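Local coordinates for ancylostoma secreted protein 2 (PDB 4NUO) that binds zinc as a secreted hookworm protein of the cysteine-rich secretory protein (CAP) family, its precise biological role remaining uncertain, at residues F123-E128 / V146-Q151. Sequence-based numbering, arbitrary orientation.
Sequences FGELAE and VGHYTQ. With ZN (zinc ion), chain B.
A partly buried helix-to-helix contact joins the late part of helix 111-129 to the first turn of the short helix 147-152, where Glu125 reaches across to His148 and Tyr149; polar bonding beside the zinc site of the CAP fold forms one flank, and aromatic and aliphatic packing the other. The axes of 123-128 and 147-151 approach to 7.2 Å, at 117° between their N-to-C directions. With CG turned away from its own carbonyl carbon and the chain extended beyond it, Glu125 carries its carboxylate to the amide groups that follow the N-cap residue Val146. Tyr149 N donates a nearly straight bond to Glu125 OE1 (2.9 Å, 171°), arriving from above the carboxylate plane. His148 N lies equally close to the same oxygen, but its N-H points well off line and the bond is weak. The other oxygen, Glu125 OE2, lies beside the His148 ring, 3.1 Å from ND1, without the angle needed for a hydrogen bond. On the far side of that imidazole, His148 NE2 ligates the zinc ion at 2.3 Å; His88 and two waters also bind the metal.

Tyr149 supplies the apolar flank. Its CG stands anti to the backbone N, which lays the ring against helix 111-129. Leu126 CB sits over the centre of one face in a CH-pi contact, 3.6 Å from the centroid, while a ring edge is directed at the face of Phe123 in an offset edge-to-face pair, with planes at 67°. Val45 of helix 28-46 touches both aromatic residues.

One carboxylate oxygen is thus gripped by one straight and one weak amide bond, with the other beside the imidazole; these bonds probably help to hold the first turn of the helix, from which the zinc-binding imidazole projects.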
ATOM      1  N   PHE A 123      -6.954  -0.303  -1.799  1.00  7.72           N
ATOM      2  CA  PHE A 123      -7.220   1.101  -2.067  1.00  9.83           C
ATOM      3  C   PHE A 123      -8.718   1.381  -2.036  1.00  9.96           C
ATOM      4  O   PHE A 123      -9.148   2.457  -1.608  1.00  9.71           O
ATOM      5  CB  PHE A 123      -6.631   1.515  -3.414  1.00  9.05           C
ATOM      6  CG  PHE A 123      -6.765   2.980  -3.693  1.00  9.26           C
ATOM      7  CD1 PHE A 123      -5.843   3.880  -3.173  1.00 10.58           C
ATOM      8  CD2 PHE A 123      -7.809   3.458  -4.463  1.00 10.24           C
ATOM      9  CE1 PHE A 123      -5.964   5.238  -3.416  1.00  9.93           C
ATOM     10  CE2 PHE A 123      -7.941   4.828  -4.712  1.00 11.78           C
ATOM     11  CZ  PHE A 123      -7.018   5.711  -4.188  1.00 10.83           C
ATOM     12  N   GLY A 124      -9.501   0.400  -2.486  1.00 10.41           N
ATOM     13  CA  GLY A 124     -10.954   0.508  -2.524  1.00 11.52           C
ATOM     14  C   GLY A 124     -11.619   0.808  -1.198  1.00 11.99           C
ATOM     15  O   GLY A 124     -12.773   1.253  -1.172  1.00 10.58           O
ATOM     16  N   GLU A 125     -10.916   0.570  -0.093  1.00 10.70           N
ATOM     17  CA  GLU A 125     -11.467   0.894   1.223  1.00 12.27           C
ATOM     18  C   GLU A 125     -11.845   2.373   1.334  1.00 10.77           C
ATOM     19  O   GLU A 125     -12.838   2.704   1.977  1.00 11.36           O
ATOM     20  CB  GLU A 125     -10.515   0.474   2.351  1.00 10.86           C
ATOM     21  CG  GLU A 125     -10.378  -1.042   2.467  1.00 11.85           C
ATOM     22  CD  GLU A 125      -9.307  -1.457   3.457  1.00 13.05           C
ATOM     23  OE1 GLU A 125      -8.532  -0.579   3.891  1.00 11.75           O
ATOM     24  OE2 GLU A 125      -9.239  -2.659   3.796  1.00 14.09           O
ATOM     25  N   LEU A 126     -11.064   3.248   0.699  1.00  8.85           N
ATOM     26  CA  LEU A 126     -11.378   4.682   0.678  1.00 12.60           C
ATOM     27  C   LEU A 126     -12.757   4.980   0.063  1.00 12.28           C
ATOM     28  O   LEU A 126     -13.598   5.643   0.679  1.00 11.97           O
ATOM     29  CB  LEU A 126     -10.285   5.475  -0.064  1.00  9.22           C
ATOM     30  CG  LEU A 126     -10.621   6.943  -0.367  1.00 10.09           C
ATOM     31  CD1 LEU A 126     -10.678   7.746   0.936  1.00  8.50           C
ATOM     32  CD2 LEU A 126      -9.592   7.556  -1.343  1.00  8.87           C
ATOM     33  N   ALA A 127     -12.984   4.491  -1.151  1.00 11.88           N
ATOM     34  CA  ALA A 127     -14.233   4.742  -1.870  1.00 13.03           C
ATOM     35  C   ALA A 127     -15.418   4.013  -1.243  1.00 16.33           C
ATOM     36  O   ALA A 127     -16.559   4.505  -1.282  1.00 15.68           O
ATOM     37  CB  ALA A 127     -14.088   4.346  -3.325  1.00 12.36           C
ATOM     38  N   GLU A 128     -15.156   2.843  -0.665  1.00 14.78           N
ATOM     39  CA  GLU A 128     -16.244   1.992  -0.179  1.00 17.27           C
ATOM     40  C   GLU A 128     -16.662   2.306   1.252  1.00 18.07           C
ATOM     41  O   GLU A 128     -17.859   2.374   1.545  1.00 22.97           O
ATOM     42  CB  GLU A 128     -15.885   0.509  -0.315  1.00 17.45           C
ATOM     43  CG  GLU A 128     -15.774   0.032  -1.758  1.00 18.14           C
ATOM     44  CD  GLU A 128     -15.839  -1.485  -1.891  1.00 23.17           C
ATOM     45  OE1 GLU A 128     -15.949  -2.174  -0.854  1.00 22.95           O
ATOM     46  OE2 GLU A 128     -15.790  -1.982  -3.037  1.00 27.55           O
ATOM     47  N   VAL A 146     -10.314   0.641   7.390  1.00 11.94           N
ATOM     48  CA  VAL A 146      -9.727   1.324   6.243  1.00 11.11           C
ATOM     49  C   VAL A 146      -8.205   1.232   6.282  1.00 11.01           C
ATOM     50  O   VAL A 146      -7.508   1.975   5.577  1.00  8.42           O
ATOM     51  CB  VAL A 146     -10.137   2.800   6.210  1.00 12.16           C
ATOM     52  CG1 VAL A 146     -11.619   2.928   5.887  1.00 14.34           C
ATOM     53  CG2 VAL A 146      -9.804   3.468   7.535  1.00 10.88           C
ATOM     54  N   GLY A 147      -7.702   0.300   7.089  1.00 11.28           N
ATOM     55  CA  GLY A 147      -6.282   0.210   7.383  1.00 11.45           C
ATOM     56  C   GLY A 147      -5.393  -0.282   6.256  1.00 10.22           C
ATOM     57  O   GLY A 147      -4.178  -0.062   6.289  1.00  9.30           O
ATOM     58  N   HIS A 148      -5.967  -0.966   5.267  1.00  8.93           N
ATOM     59  CA  HIS A 148      -5.180  -1.334   4.096  1.00  8.79           C
ATOM     60  C   HIS A 148      -4.968  -0.113   3.221  1.00  7.42           C
ATOM     61  O   HIS A 148      -3.837   0.166   2.794  1.00  7.56           O
ATOM     62  CB  HIS A 148      -5.862  -2.440   3.307  1.00  9.03           C
ATOM     63  CG  HIS A 148      -5.996  -3.718   4.070  1.00 12.04           C
ATOM     64  ND1 HIS A 148      -6.893  -4.693   3.717  1.00 19.23           N
ATOM     65  CD2 HIS A 148      -5.321  -4.181   5.147  1.00 13.88           C
ATOM     66  CE1 HIS A 148      -6.785  -5.712   4.562  1.00 19.42           C
ATOM     67  NE2 HIS A 148      -5.842  -5.421   5.432  1.00 16.68           N
ATOM     68  N   TYR A 149      -6.045   0.630   2.985  1.00  7.68           N
ATOM     69  CA  TYR A 149      -5.925   1.915   2.301  1.00  8.57           C
ATOM     70  C   TYR A 149      -4.944   2.874   2.986  1.00  6.94           C
ATOM     71  O   TYR A 149      -4.080   3.448   2.331  1.00  6.65           O
ATOM     72  CB  TYR A 149      -7.288   2.606   2.160  1.00  8.33           C
ATOM     73  CG  TYR A 149      -7.140   4.062   1.791  1.00  7.98           C
ATOM     74  CD1 TYR A 149      -6.840   4.438   0.488  1.00  7.81           C
ATOM     75  CD2 TYR A 149      -7.263   5.065   2.753  1.00  7.40           C
ATOM     76  CE1 TYR A 149      -6.692   5.778   0.141  1.00  7.57           C
ATOM     77  CE2 TYR A 149      -7.110   6.404   2.411  1.00  9.01           C
ATOM     78  CZ  TYR A 149      -6.831   6.750   1.104  1.00  7.52           C
ATOM     79  OH  TYR A 149      -6.667   8.078   0.754  1.00  7.55           O
ATOM     80  N   THR A 150      -5.099   3.081   4.286  1.00  8.14           N
ATOM     81  CA  THR A 150      -4.264   4.062   4.976  1.00  7.62           C
ATOM     82  C   THR A 150      -2.789   3.696   4.911  1.00  7.10           C
ATOM     83  O   THR A 150      -1.941   4.567   4.792  1.00  6.46           O
ATOM     84  CB  THR A 150      -4.727   4.328   6.435  1.00  8.69           C
ATOM     85  OG1 THR A 150      -4.641   3.125   7.206  1.00  8.65           O
ATOM     86  CG2 THR A 150      -6.157   4.827   6.450  1.00  7.77           C
ATOM     87  N   GLN A 151      -2.482   2.405   4.942  1.00  6.86           N
ATOM     88  CA  GLN A 151      -1.099   1.978   4.779  1.00  7.28           C
ATOM     89  C   GLN A 151      -0.584   2.226   3.356  1.00  7.41           C
ATOM     90  O   GLN A 151       0.582   2.600   3.171  1.00  7.41           O
ATOM     91  CB  GLN A 151      -0.929   0.498   5.168  1.00  7.22           C
ATOM     92  CG  GLN A 151       0.473  -0.038   4.913  1.00  6.51           C
ATOM     93  CD  GLN A 151       1.541   0.622   5.787  1.00  8.44           C
ATOM     94  OE1 GLN A 151       1.813   0.168   6.905  1.00  9.02           O
ATOM     95  NE2 GLN A 151       2.163   1.690   5.275  1.00  8.65           N
TER
HETATM   96 ZN    ZN B 300      -5.578  -6.195   7.605  1.00 17.47          ZN
HETATM   97  O   HOH W   1      -7.131  -8.102   7.287  1.00 19.47           O
HETATM   98  O   HOH W   2      -6.702  -4.556   9.162  1.00 32.17           O